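Local coordinates for protein CdnC (Chryseobacterium gregarium DSM 19109, PDB 7MGV) that probably uses ATP to close omega-ester macrocycles in the core of a ribosomally made precursor peptide, as an ATP-grasp ligase of the graspetide class, at residues 246-251 against 322-327; 132-137 against 338-343; 92-97 against 126-131; 56-61 against 122-127. One frame throughout, in Å; residues are numbered along the deposited sequence.

Contact 1: 246-251 against 322-327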
loop_
_atom_site.group_PDB
_atom_site.type_symbol
_atom_site.label_atom_id
_atom_site.label_comp_id
_atom_site.label_asym_id
_atom_site.label_seq_id
_atom_site.Cartn_x
_atom_site.Cartn_y
_atom_site.Cartn_z
ATOM N N TYR A 246 -24.646 6.379 -9.885
ATOM C CA TYR A 246 -25.167 5.772 -11.105
ATOM C C TYR A 246 -25.311 4.278 -10.853
ATOM O O TYR A 246 -24.310 3.573 -10.688
ATOM C CB TYR A 246 -24.245 6.038 -12.296
ATOM C CG TYR A 246 -23.994 7.502 -12.576
ATOM C CD1 TYR A 246 -22.991 8.196 -11.911
ATOM C CD2 TYR A 246 -24.756 8.190 -13.512
ATOM C CE1 TYR A 246 -22.757 9.534 -12.166
ATOM C CE2 TYR A 246 -24.529 9.529 -13.775
ATOM C CZ TYR A 246 -23.528 10.195 -13.099
ATOM O OH TYR A 246 -23.300 11.527 -13.357
ATOM N N ALA A 247 -26.547 3.795 -10.820
ATOM C CA ALA A 247 -26.832 2.392 -10.560
ATOM C C ALA A 247 -27.266 1.698 -11.841
ATOM O O ALA A 247 -28.079 2.228 -12.604
ATOM C CB ALA A 247 -27.918 2.241 -9.493
ATOM N N PHE A 248 -26.734 0.501 -12.064
ATOM C CA PHE A 248 -27.082 -0.319 -13.212
ATOM C C PHE A 248 -27.416 -1.717 -12.723
ATOM O O PHE A 248 -26.799 -2.214 -11.775
ATOM C CB PHE A 248 -25.941 -0.373 -14.233
ATOM C CG PHE A 248 -25.493 0.977 -14.707
ATOM C CD1 PHE A 248 -26.045 1.542 -15.843
ATOM C CD2 PHE A 248 -24.521 1.683 -14.016
ATOM C CE1 PHE A 248 -25.636 2.786 -16.284
ATOM C CE2 PHE A 248 -24.109 2.927 -14.450
ATOM C CZ PHE A 248 -24.667 3.479 -15.585
ATOM N N GLU A 249 -28.386 -2.349 -13.375
ATOM C CA GLU A 249 -28.885 -3.639 -12.935
ATOM C C GLU A 249 -28.988 -4.608 -14.102
ATOM O O GLU A 249 -29.203 -4.215 -15.253
ATOM C CB GLU A 249 -30.257 -3.510 -12.250
ATOM C CG GLU A 249 -31.446 -3.489 -13.197
ATOM C CD GLU A 249 -32.771 -3.382 -12.467
ATOM O OE1 GLU A 249 -32.778 -2.920 -11.306
ATOM O OE2 GLU A 249 -33.806 -3.759 -13.055
ATOM N N ILE A 250 -28.789 -5.882 -13.778
ATOM C CA ILE A 250 -29.194 -7.002 -14.615
ATOM C C ILE A 250 -30.263 -7.760 -13.843
ATOM O O ILE A 250 -29.988 -8.299 -12.761
ATOM C CB ILE A 250 -28.019 -7.926 -14.972
ATOM C CG1 ILE A 250 -27.042 -7.219 -15.909
ATOM C CG2 ILE A 250 -28.532 -9.206 -15.617
ATOM C CD1 ILE A 250 -25.933 -8.116 -16.419
ATOM N N ASP A 251 -31.479 -7.774 -14.381
ATOM C CA ASP A 251 -32.606 -8.459 -13.755
ATOM C C ASP A 251 -32.612 -9.895 -14.260
ATOM O O ASP A 251 -33.153 -10.190 -15.328
ATOM C CB ASP A 251 -33.917 -7.745 -14.073
ATOM C CG ASP A 251 -35.001 -8.030 -13.050
ATOM O OD1 ASP A 251 -35.065 -9.172 -12.546
ATOM O OD2 ASP A 251 -35.790 -7.110 -12.749
ATOM N N PHE A 322 -16.312 2.829 -18.257
ATOM C CA PHE A 322 -16.635 3.233 -19.623
ATOM C C PHE A 322 -17.762 2.392 -20.209
ATOM O O PHE A 322 -18.649 2.917 -20.891
ATOM C CB PHE A 322 -15.388 3.135 -20.499
ATOM C CG PHE A 322 -15.432 4.011 -21.715
ATOM C CD1 PHE A 322 -14.750 3.655 -22.866
ATOM C CD2 PHE A 322 -16.156 5.192 -21.707
ATOM C CE1 PHE A 322 -14.790 4.461 -23.988
ATOM C CE2 PHE A 322 -16.199 6.002 -22.824
ATOM C CZ PHE A 322 -15.514 5.637 -23.966
ATOM N N TRP A 323 -17.737 1.082 -19.955
ATOM C CA TRP A 323 -18.752 0.191 -20.510
ATOM C C TRP A 323 -20.152 0.583 -20.055
ATOM O O TRP A 323 -21.112 0.493 -20.831
ATOM C CB TRP A 323 -18.439 -1.258 -20.130
ATOM C CG TRP A 323 -18.253 -1.498 -18.648
ATOM C CD1 TRP A 323 -17.408 -0.834 -17.801
ATOM C CD2 TRP A 323 -18.916 -2.489 -17.854
ATOM N NE1 TRP A 323 -17.516 -1.343 -16.530
ATOM C CE2 TRP A 323 -18.433 -2.361 -16.536
ATOM C CE3 TRP A 323 -19.872 -3.469 -18.128
ATOM C CZ2 TRP A 323 -18.876 -3.174 -15.496
ATOM C CZ3 TRP A 323 -20.310 -4.276 -17.095
ATOM C CH2 TRP A 323 -19.813 -4.124 -15.795
ATOM N N LEU A 324 -20.289 1.024 -18.804
ATOM C CA LEU A 324 -21.571 1.502 -18.303
ATOM C C LEU A 324 -21.791 2.989 -18.555
ATOM O O LEU A 324 -22.944 3.428 -18.656
ATOM C CB LEU A 324 -21.695 1.221 -16.806
ATOM C CG LEU A 324 -21.232 -0.167 -16.359
ATOM C CD1 LEU A 324 -21.029 -0.210 -14.848
ATOM C CD2 LEU A 324 -22.251 -1.200 -16.812
ATOM N N ASP A 325 -20.717 3.781 -18.656
ATOM C CA ASP A 325 -20.871 5.184 -19.026
ATOM C C ASP A 325 -21.440 5.327 -20.430
ATOM O O ASP A 325 -22.151 6.297 -20.715
ATOM C CB ASP A 325 -19.530 5.901 -18.917
ATOM C CG ASP A 325 -19.640 7.383 -19.205
ATOM O OD1 ASP A 325 -20.519 8.038 -18.607
ATOM O OD2 ASP A 325 -18.846 7.888 -20.025
ATOM N N ASN A 326 -21.137 4.379 -21.319
ATOM C CA ASN A 326 -21.708 4.392 -22.659
ATOM C C ASN A 326 -23.194 4.059 -22.668
ATOM O O ASN A 326 -23.845 4.237 -23.703
ATOM C CB ASN A 326 -20.953 3.415 -23.563
ATOM C CG ASN A 326 -19.630 3.973 -24.048
ATOM O OD1 ASN A 326 -19.473 5.185 -24.199
ATOM N ND2 ASN A 326 -18.669 3.090 -24.296
ATOM N N LEU A 327 -23.740 3.579 -21.554
ATOM C CA LEU A 327 -25.168 3.333 -21.426
ATOM C C LEU A 327 -25.921 4.535 -20.874
ATOM O O LEU A 327 -27.154 4.498 -20.800
ATOM C CB LEU A 327 -25.419 2.109 -20.537
ATOM C CG LEU A 327 -24.472 0.920 -20.724
ATOM C CD1 LEU A 327 -24.893 -0.244 -19.839
ATOM C CD2 LEU A 327 -24.413 0.490 -22.185
#
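Strand 246-251 runs past the short helix 322-325 with F248 and L324 as the facing pair, their CA atoms 7.7 Å apart and no hydrogen bond passing between the segments. Nearly all of the contact is made by the F248 ring. The CB of L324 stands over one face of it, 3.9 Å from the ring centroid and 15° off the normal, a CH-pi contact displaced toward the CE2 and CZ rim. The strand belongs to the antiparallel five-stranded sheet of the ATP-grasp part of the chain, between strands 234-241 and 274-276, and the helix packs on the face that carries F248. Both side chains have CG anti to their own carbonyl carbon (chi1 -56° for F248, -44° for L324), and they run antiparallel alongside one another, which brings L324 CD1 beside F248 CD2 at 4.1 Å. The far end of the ring reaches the helix backbone, F248 CZ lying 3.5 Å from L324 O. That carbonyl is already engaged, since it accepts a hydrogen bond from L327 N, 3.0 Å from L324 O. L327 adds a smaller apolar touch, its CB 4.3 Å from F248 CE1. I333 of helix 332-341 also meets the phenylalanine, while W273 lies against L324. The L324 side chain is about 12 Å from the bound ADP.

Contact 2: 132-137 against 338-343; sequences DAYSLG and ADLLCD
The Y134 ring meets helix 332-341 mainly through its phenol end: L340 O lies oblique to the ring, and the hydroxyl comes up against the L340 isobutyl group, with Y134 OH 3.4 Å from L340 CD2 and 3.7 Å from L340 CG. The two side chains cross at about a right angle. Y134 OH is hydrogen-bonded to D296, and R347 makes a cation-pi contact with the ring. Two residues further along the strand, L136 CD2 touches the ends of two leucines of the helix, 3.8 Å from L340 CD2 and 3.8 Å from L341 CD2. L341 gets there because its CG lies anti to the carbonyl carbon (chi1 -65°), which swings CD2 back toward the strand. The helix ends in a Schellman motif with D343, of positive phi, at C-prime. Strand 134-136 is an outer strand of the parallel four-stranded sheet, beside 91-94, and the helix end lies across its face, flanked by helix 35-46 and touching strand 22-28 through L341 and C342.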
loop_
_atom_site.group_PDB
_atom_site.type_symbol
_atom_site.label_atom_id
_atom_site.label_comp_id
_atom_site.label_asym_id
_atom_site.label_seq_id
_atom_site.Cartn_x
_atom_site.Cartn_y
_atom_site.Cartn_z
ATOM N N ASP A 132 0.052 17.240 -2.941
ATOM C CA ASP A 132 -0.831 17.761 -1.908
ATOM C C ASP A 132 -2.088 18.413 -2.468
ATOM O O ASP A 132 -2.997 18.733 -1.695
ATOM C CB ASP A 132 -0.085 18.762 -1.014
ATOM C CG ASP A 132 0.483 19.936 -1.788
ATOM O OD1 ASP A 132 0.397 19.940 -3.034
ATOM O OD2 ASP A 132 1.019 20.860 -1.140
ATOM N N ALA A 133 -2.163 18.617 -3.780
ATOM C CA ALA A 133 -3.414 19.031 -4.391
ATOM C C ALA A 133 -4.437 17.904 -4.289
ATOM O O ALA A 133 -4.098 16.748 -4.018
ATOM C CB ALA A 133 -3.195 19.426 -5.851
ATOM N N TYR A 134 -5.707 18.257 -4.496
ATOM C CA TYR A 134 -6.782 17.274 -4.423
ATOM C C TYR A 134 -6.482 16.086 -5.329
ATOM O O TYR A 134 -6.030 16.249 -6.465
ATOM C CB TYR A 134 -8.116 17.911 -4.814
ATOM C CG TYR A 134 -9.225 16.900 -4.998
ATOM C CD1 TYR A 134 -9.924 16.400 -3.906
ATOM C CD2 TYR A 134 -9.566 16.437 -6.263
ATOM C CE1 TYR A 134 -10.933 15.471 -4.070
ATOM C CE2 TYR A 134 -10.570 15.508 -6.435
ATOM C CZ TYR A 134 -11.251 15.029 -5.338
ATOM O OH TYR A 134 -12.252 14.107 -5.516
ATOM N N SER A 135 -6.731 14.882 -4.816
ATOM C CA SER A 135 -6.365 13.653 -5.506
ATOM C C SER A 135 -7.576 12.745 -5.626
ATOM O O SER A 135 -8.284 12.512 -4.641
ATOM C CB SER A 135 -5.234 12.926 -4.768
ATOM O OG SER A 135 -5.704 12.343 -3.566
ATOM N N LEU A 136 -7.815 12.241 -6.836
ATOM C CA LEU A 136 -8.790 11.175 -7.061
ATOM C C LEU A 136 -7.999 9.888 -7.271
ATOM O O LEU A 136 -7.707 9.472 -8.392
ATOM C CB LEU A 136 -9.694 11.499 -8.246
ATOM C CG LEU A 136 -10.884 10.560 -8.445
ATOM C CD1 LEU A 136 -11.684 10.405 -7.159
ATOM C CD2 LEU A 136 -11.771 11.055 -9.576
ATOM N N GLY A 137 -7.642 9.259 -6.156
ATOM C CA GLY A 137 -6.806 8.077 -6.192
ATOM C C GLY A 137 -5.392 8.356 -5.727
ATOM O O GLY A 137 -4.781 9.345 -6.141
ATOM N N ALA A 338 -15.235 14.717 -14.776
ATOM C CA ALA A 338 -14.635 15.972 -15.219
ATOM C C ALA A 338 -15.003 17.121 -14.287
ATOM O O ALA A 338 -14.141 17.913 -13.889
ATOM C CB ALA A 338 -15.068 16.280 -16.651
ATOM N N ASP A 339 -16.286 17.229 -13.932
ATOM C CA ASP A 339 -16.712 18.273 -13.006
ATOM C C ASP A 339 -16.024 18.124 -11.655
ATOM O O ASP A 339 -15.681 19.121 -11.009
ATOM C CB ASP A 339 -18.231 18.241 -12.838
ATOM C CG ASP A 339 -18.965 18.694 -14.084
ATOM O OD1 ASP A 339 -18.301 19.157 -15.035
ATOM O OD2 ASP A 339 -20.208 18.587 -14.111
ATOM N N LEU A 340 -15.813 16.883 -11.212
ATOM C CA LEU A 340 -15.138 16.662 -9.939
ATOM C C LEU A 340 -13.674 17.074 -10.010
ATOM O O LEU A 340 -13.144 17.668 -9.065
ATOM C CB LEU A 340 -15.263 15.194 -9.529
ATOM C CG LEU A 340 -14.734 14.820 -8.143
ATOM C CD1 LEU A 340 -15.733 15.191 -7.057
ATOM C CD2 LEU A 340 -14.397 13.339 -8.082
ATOM N N LEU A 341 -13.003 16.769 -11.124
ATOM C CA LEU A 341 -11.577 17.066 -11.229
ATOM C C LEU A 341 -11.317 18.558 -11.403
ATOM O O LEU A 341 -10.237 19.040 -11.043
ATOM C CB LEU A 341 -10.961 16.277 -12.384
ATOM C CG LEU A 341 -10.959 14.752 -12.249
ATOM C CD1 LEU A 341 -10.200 14.109 -13.401
ATOM C CD2 LEU A 341 -10.380 14.324 -10.908
ATOM N N CYS A 342 -12.283 19.300 -11.943
ATOM C CA CYS A 342 -12.170 20.741 -12.123
ATOM C C CYS A 342 -12.760 21.530 -10.960
ATOM O O CYS A 342 -12.945 22.744 -11.084
ATOM C CB CYS A 342 -12.857 21.167 -13.421
ATOM S SG CYS A 342 -12.329 20.273 -14.901
ATOM N N ASP A 343 -13.082 20.860 -9.849
ATOM C CA ASP A 343 -13.636 21.505 -8.655
ATOM C C ASP A 343 -14.974 22.182 -8.951
ATOM O O ASP A 343 -15.278 23.255 -8.429
ATOM C CB ASP A 343 -12.642 22.497 -8.049
ATOM C CG ASP A 343 -12.885 22.736 -6.568
ATOM O OD1 ASP A 343 -13.647 21.956 -5.958
ATOM O OD2 ASP A 343 -12.312 23.699 -6.013
#

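Contact 3: 92-97 against 126-131; sequences VWYRRA and GFLESI
V92 and Y94, two residues apart on strand 91-94, meet I131, the first residue beyond helix 110-130, and L128 in its last turn. The packing belongs to a beta-alpha-beta crossover within the MvdD-type pre-ATP-grasp domain: strand 91-94 lies in a four-stranded parallel sheet, and helix 110-130 leads on into the neighbouring parallel strand 134-136. The aromatic part is a CH-pi contact. L128 CD1 sits almost centrally over one face of the Y94 ring, 3.7 Å from its centroid and 12° off the normal, the leucine side chain roughly perpendicular to that of the tyrosine. The opposite face has R96 N above its rim. The aliphatic part is branch against branch: V92 CG1 lies 3.9 Å from I131 CG2, while V92 CG2 is 3.9 Å from I131 CD1. With V92 CG1 placed between the backbone N and the carbonyl carbon (chi1 62°), both valine methyls can engage the isoleucine. P139 of helix 139-145 touches Y94 and L128 together, and helix 110-130 also meets the second subunit, where S130 OG bonds K153 NZ of that chain. Replacing Y94 with an alanine would probably leave L128 CD1 without its aromatic platform and strip the A97 N-H of its acceptor. That bond ties the start of the following loop to the ring, A97 N donating to Y94 OH over 3.3 Å at a nearly straight 170°.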
loop_
_atom_site.group_PDB
_atom_site.type_symbol
_atom_site.label_atom_id
_atom_site.label_comp_id
_atom_site.label_asym_id
_atom_site.label_seq_id
_atom_site.Cartn_x
_atom_site.Cartn_y
_atom_site.Cartn_z
ATOM N N VAL A 92 -5.054 15.906 -9.236
ATOM C CA VAL A 92 -4.491 14.742 -9.907
ATOM C C VAL A 92 -5.550 13.649 -9.920
ATOM O O VAL A 92 -6.316 13.502 -8.962
ATOM C CB VAL A 92 -3.192 14.255 -9.225
ATOM C CG1 VAL A 92 -3.459 13.814 -7.792
ATOM C CG2 VAL A 92 -2.553 13.128 -10.027
ATOM N N TRP A 93 -5.615 12.904 -11.019
ATOM C CA TRP A 93 -6.480 11.732 -11.130
ATOM C C TRP A 93 -5.581 10.535 -11.413
ATOM O O TRP A 93 -5.117 10.349 -12.543
ATOM C CB TRP A 93 -7.535 11.906 -12.217
ATOM C CG TRP A 93 -8.435 10.712 -12.354
ATOM C CD1 TRP A 93 -8.709 9.779 -11.395
ATOM C CD2 TRP A 93 -9.174 10.318 -13.516
ATOM N NE1 TRP A 93 -9.571 8.832 -11.887
ATOM C CE2 TRP A 93 -9.873 9.139 -13.187
ATOM C CE3 TRP A 93 -9.313 10.848 -14.803
ATOM C CZ2 TRP A 93 -10.699 8.482 -14.097
ATOM C CZ3 TRP A 93 -10.133 10.193 -15.705
ATOM C CH2 TRP A 93 -10.816 9.022 -15.347
ATOM N N TYR A 94 -5.334 9.728 -10.388
ATOM C CA TYR A 94 -4.478 8.552 -10.501
ATOM C C TYR A 94 -5.368 7.334 -10.720
ATOM O O TYR A 94 -5.946 6.793 -9.774
ATOM C CB TYR A 94 -3.602 8.398 -9.261
ATOM C CG TYR A 94 -2.832 7.095 -9.196
ATOM C CD1 TYR A 94 -2.259 6.542 -10.334
ATOM C CD2 TYR A 94 -2.676 6.422 -7.992
ATOM C CE1 TYR A 94 -1.558 5.354 -10.276
ATOM C CE2 TYR A 94 -1.976 5.233 -7.924
ATOM C CZ TYR A 94 -1.419 4.703 -9.067
ATOM O OH TYR A 94 -0.722 3.521 -9.002
ATOM N N ARG A 95 -5.487 6.913 -11.976
ATOM C CA ARG A 95 -6.055 5.611 -12.284
ATOM C C ARG A 95 -4.991 4.553 -12.027
ATOM O O ARG A 95 -3.880 4.644 -12.560
ATOM C CB ARG A 95 -6.535 5.563 -13.733
ATOM C CG ARG A 95 -7.336 6.788 -14.151
ATOM C CD ARG A 95 -8.042 6.569 -15.478
ATOM N NE ARG A 95 -8.386 5.167 -15.695
ATOM C CZ ARG A 95 -9.583 4.745 -16.088
ATOM N NH1 ARG A 95 -10.557 5.617 -16.308
ATOM N NH2 ARG A 95 -9.807 3.450 -16.261
ATOM N N ARG A 96 -5.329 3.561 -11.199
ATOM C CA ARG A 96 -4.325 2.657 -10.647
ATOM C C ARG A 96 -3.487 2.008 -11.741
ATOM O O ARG A 96 -4.016 1.499 -12.733
ATOM C CB ARG A 96 -4.991 1.577 -9.791
ATOM C CG ARG A 96 -3.982 0.730 -9.029
ATOM C CD ARG A 96 -4.634 -0.156 -7.985
ATOM N NE ARG A 96 -3.679 -0.526 -6.943
ATOM C CZ ARG A 96 -3.954 -1.337 -5.927
ATOM N NH1 ARG A 96 -5.160 -1.875 -5.813
ATOM N NH2 ARG A 96 -3.020 -1.614 -5.027
ATOM N N ALA A 97 -2.172 2.036 -11.547
ATOM C CA ALA A 97 -1.241 1.502 -12.527
ATOM C C ALA A 97 -1.056 0.005 -12.335
ATOM O O ALA A 97 -0.928 -0.484 -11.209
ATOM C CB ALA A 97 0.109 2.211 -12.420
ATOM N N GLY A 126 5.870 7.373 -4.918
ATOM C CA GLY A 126 6.177 8.394 -3.934
ATOM C C GLY A 126 5.843 9.784 -4.429
ATOM O O GLY A 126 5.331 10.615 -3.671
ATOM N N PHE A 127 6.134 10.064 -5.703
ATOM C CA PHE A 127 5.670 11.315 -6.291
ATOM C C PHE A 127 4.152 11.420 -6.200
ATOM O O PHE A 127 3.614 12.449 -5.775
ATOM C CB PHE A 127 6.119 11.435 -7.744
ATOM C CG PHE A 127 5.356 12.473 -8.519
ATOM C CD1 PHE A 127 5.403 13.808 -8.144
ATOM C CD2 PHE A 127 4.571 12.115 -9.602
ATOM C CE1 PHE A 127 4.693 14.765 -8.843
ATOM C CE2 PHE A 127 3.859 13.071 -10.307
ATOM C CZ PHE A 127 3.921 14.398 -9.926
ATOM N N LEU A 128 3.446 10.356 -6.592
ATOM C CA LEU A 128 1.984 10.396 -6.584
ATOM C C LEU A 128 1.437 10.606 -5.175
ATOM O O LEU A 128 0.410 11.272 -4.994
ATOM C CB LEU A 128 1.420 9.116 -7.202
ATOM C CG LEU A 128 1.682 8.966 -8.703
ATOM C CD1 LEU A 128 1.150 7.641 -9.224
ATOM C CD2 LEU A 128 1.070 10.128 -9.469
ATOM N N GLU A 129 2.104 10.046 -4.164
ATOM C CA GLU A 129 1.708 10.301 -2.782
ATOM C C GLU A 129 1.981 11.747 -2.386
ATOM O O GLU A 129 1.162 12.377 -1.705
ATOM C CB GLU A 129 2.446 9.352 -1.837
ATOM C CG GLU A 129 1.855 7.960 -1.749
ATOM C CD GLU A 129 0.557 7.928 -0.971
ATOM O OE1 GLU A 129 0.381 8.764 -0.059
ATOM O OE2 GLU A 129 -0.290 7.064 -1.276
ATOM N N SER A 130 3.128 12.289 -2.807
ATOM C CA SER A 130 3.563 13.609 -2.362
ATOM C C SER A 130 2.655 14.733 -2.844
ATOM O O SER A 130 2.682 15.821 -2.261
ATOM C CB SER A 130 4.994 13.870 -2.832
ATOM O OG SER A 130 5.042 14.031 -4.238
ATOM N N ILE A 131 1.867 14.504 -3.896
ATOM C CA ILE A 131 0.983 15.542 -4.411
ATOM C C ILE A 131 0.013 15.960 -3.315
ATOM O O ILE A 131 -0.760 15.140 -2.804
ATOM C CB ILE A 131 0.242 15.051 -5.659
ATOM C CG1 ILE A 131 1.229 14.793 -6.800
ATOM C CG2 ILE A 131 -0.816 16.056 -6.084
ATOM C CD1 ILE A 131 0.584 14.223 -8.047
#

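Contact 4: 56-61 against 122-127; sequences DEYPLK and NTLFGF
T123 and L124, neighbours on helix 110-130, both receive Y58, which projects from the loop joining strands 48-54 and 63-69 in the pre-ATP-grasp domain. T123 comes first. Its methyl CG2 abuts the phenol end, 3.5 Å from Y58 OH, the threonine side chain standing square to that of the tyrosine. OG1 lies beside the backbone N (chi1 -68°), where it bonds the carbonyl of E119 one turn back in the helix, and this turns CG2 toward the tyrosine. L124 follows and lies alongside the ring, pointing the other way, its CB 3.9 Å from Y58 CE2. Further along, G126 O bonds S147 of the second subunit, whose P223 also packs on Y58. A serine in place of Y58 would probably open a gap beside L124 and leave the T123 methyl without its partner. The ring is held between its own neighbour and the helix. On one face sits P59, joined to Y58 by a cis peptide, its CB 3.8 Å above the plane of the Y58 ring and over the centre. Over the rim of the opposite face rises L124 CD1, 4.1 Å from Y58 CD2.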
loop_
_atom_site.group_PDB
_atom_site.type_symbol
_atom_site.label_atom_id
_atom_site.label_comp_id
_atom_site.label_asym_id
_atom_site.label_seq_id
_atom_site.Cartn_x
_atom_site.Cartn_y
_atom_site.Cartn_z
ATOM N N ASP A 56 3.124 3.428 -18.297
ATOM C CA ASP A 56 3.963 2.381 -18.867
ATOM C C ASP A 56 5.184 2.950 -19.572
ATOM O O ASP A 56 6.178 2.235 -19.739
ATOM C CB ASP A 56 3.153 1.521 -19.839
ATOM C CG ASP A 56 2.402 2.348 -20.864
ATOM O OD1 ASP A 56 2.025 3.496 -20.546
ATOM O OD2 ASP A 56 2.187 1.846 -21.987
ATOM N N GLU A 57 5.134 4.217 -19.981
ATOM C CA GLU A 57 6.252 4.855 -20.661
ATOM C C GLU A 57 7.279 5.437 -19.698
ATOM O O GLU A 57 8.232 6.080 -20.153
ATOM C CB GLU A 57 5.741 5.955 -21.594
ATOM C CG GLU A 57 4.586 5.545 -22.494
ATOM C CD GLU A 57 5.004 4.671 -23.667
ATOM O OE1 GLU A 57 4.768 5.091 -24.820
ATOM O OE2 GLU A 57 5.547 3.566 -23.453
ATOM N N TYR A 58 7.111 5.236 -18.389
ATOM C CA TYR A 58 8.091 5.655 -17.395
ATOM C C TYR A 58 8.897 4.448 -16.947
ATOM O O TYR A 58 8.306 3.398 -16.660
ATOM C CB TYR A 58 7.398 6.292 -16.191
ATOM C CG TYR A 58 8.330 6.649 -15.053
ATOM C CD1 TYR A 58 9.080 7.818 -15.085
ATOM C CD2 TYR A 58 8.457 5.820 -13.945
ATOM C CE1 TYR A 58 9.935 8.147 -14.050
ATOM C CE2 TYR A 58 9.310 6.143 -12.904
ATOM C CZ TYR A 58 10.045 7.306 -12.963
ATOM O OH TYR A 58 10.893 7.631 -11.930
ATOM N N PRO A 59 10.233 4.539 -16.857
ATOM C CA PRO A 59 11.045 5.737 -17.069
ATOM C C PRO A 59 11.635 5.845 -18.472
ATOM O O PRO A 59 12.443 6.738 -18.724
ATOM C CB PRO A 59 12.157 5.558 -16.044
ATOM C CG PRO A 59 12.404 4.076 -16.076
ATOM C CD PRO A 59 11.067 3.414 -16.391
ATOM N N LEU A 60 11.233 4.946 -19.371
ATOM C CA LEU A 60 11.873 4.874 -20.682
ATOM C C LEU A 60 11.538 6.093 -21.535
ATOM O O LEU A 60 12.434 6.821 -21.976
ATOM C CB LEU A 60 11.467 3.581 -21.394
ATOM C CG LEU A 60 12.614 2.800 -22.040
ATOM C CD1 LEU A 60 13.711 2.511 -21.023
ATOM C CD2 LEU A 60 12.108 1.507 -22.664
ATOM N N LYS A 61 10.250 6.337 -21.780
ATOM C CA LYS A 61 9.839 7.346 -22.748
ATOM C C LYS A 61 9.419 8.673 -22.121
ATOM O O LYS A 61 9.329 9.673 -22.844
ATOM C CB LYS A 61 8.703 6.800 -23.623
ATOM C CG LYS A 61 9.161 5.711 -24.595
ATOM C CD LYS A 61 7.992 5.085 -25.341
ATOM C CE LYS A 61 8.466 4.154 -26.450
ATOM N NZ LYS A 61 9.394 3.098 -25.955
ATOM N N ASN A 122 8.789 2.715 -6.618
ATOM C CA ASN A 122 8.769 3.498 -5.390
ATOM C C ASN A 122 8.897 4.985 -5.681
ATOM O O ASN A 122 8.195 5.795 -5.074
ATOM C CB ASN A 122 9.876 3.038 -4.449
ATOM C CG ASN A 122 9.679 3.542 -3.034
ATOM O OD1 ASN A 122 9.855 4.728 -2.754
ATOM N ND2 ASN A 122 9.305 2.640 -2.134
ATOM N N THR A 123 9.771 5.364 -6.616
ATOM C CA THR A 123 9.916 6.773 -6.971
ATOM C C THR A 123 8.608 7.335 -7.513
ATOM O O THR A 123 8.157 8.414 -7.100
ATOM C CB THR A 123 11.040 6.937 -7.998
ATOM O OG1 THR A 123 12.299 6.644 -7.380
ATOM C CG2 THR A 123 11.066 8.356 -8.548
ATOM N N LEU A 124 7.965 6.598 -8.419
ATOM C CA LEU A 124 6.749 7.112 -9.043
ATOM C C LEU A 124 5.584 7.147 -8.056
ATOM O O LEU A 124 4.862 8.151 -7.965
ATOM C CB LEU A 124 6.399 6.270 -10.264
ATOM C CG LEU A 124 5.089 6.659 -10.934
ATOM C CD1 LEU A 124 5.332 7.615 -12.091
ATOM C CD2 LEU A 124 4.398 5.404 -11.390
ATOM N N PHE A 125 5.376 6.056 -7.311
ATOM C CA PHE A 125 4.334 6.046 -6.290
ATOM C C PHE A 125 4.599 7.091 -5.214
ATOM O O PHE A 125 3.655 7.663 -4.661
ATOM C CB PHE A 125 4.222 4.656 -5.660
ATOM C CG PHE A 125 3.533 3.640 -6.534
ATOM C CD1 PHE A 125 3.140 3.957 -7.825
ATOM C CD2 PHE A 125 3.282 2.362 -6.060
ATOM C CE1 PHE A 125 2.511 3.020 -8.624
ATOM C CE2 PHE A 125 2.652 1.420 -6.853
ATOM C CZ PHE A 125 2.267 1.750 -8.137
ATOM N N GLY A 126 5.870 7.373 -4.918
ATOM C CA GLY A 126 6.177 8.394 -3.934
ATOM C C GLY A 126 5.843 9.784 -4.429
ATOM O O GLY A 126 5.331 10.615 -3.671
ATOM N N PHE A 127 6.134 10.064 -5.703
ATOM C CA PHE A 127 5.670 11.315 -6.291
ATOM C C PHE A 127 4.152 11.420 -6.200
ATOM O O PHE A 127 3.614 12.449 -5.775
ATOM C CB PHE A 127 6.119 11.435 -7.744
ATOM C CG PHE A 127 5.356 12.473 -8.519
ATOM C CD1 PHE A 127 5.403 13.808 -8.144
ATOM C CD2 PHE A 127 4.571 12.115 -9.602
ATOM C CE1 PHE A 127 4.693 14.765 -8.843
ATOM C CE2 PHE A 127 3.859 13.071 -10.307
ATOM C CZ PHE A 127 3.921 14.398 -9.926
#

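How the contacts relate
From the N terminus, the loop 56-61 and strand segment 92-97 come first, and both are closed onto helix 110-130, by contacts 4 and 3 respectively. Contact 3 opens inside the loop of contact 4 and ends on the same stretch of helix, the two sharing G126 and F127. The chain then enters strand 134-136, which opens contact 2. Strands 91-94 and 134-136 are sheet neighbours, so contacts 2 and 3 touch, with L136 N 2.9 Å from V92 O. Contact 2 spans about 200 residues and ties the pre-ATP-grasp sheet to helix 332-341. Contact 1 is nested inside that long loop, binding the ATP-grasp sheet to helix 322-325, whose successor in the chain closes contact 2.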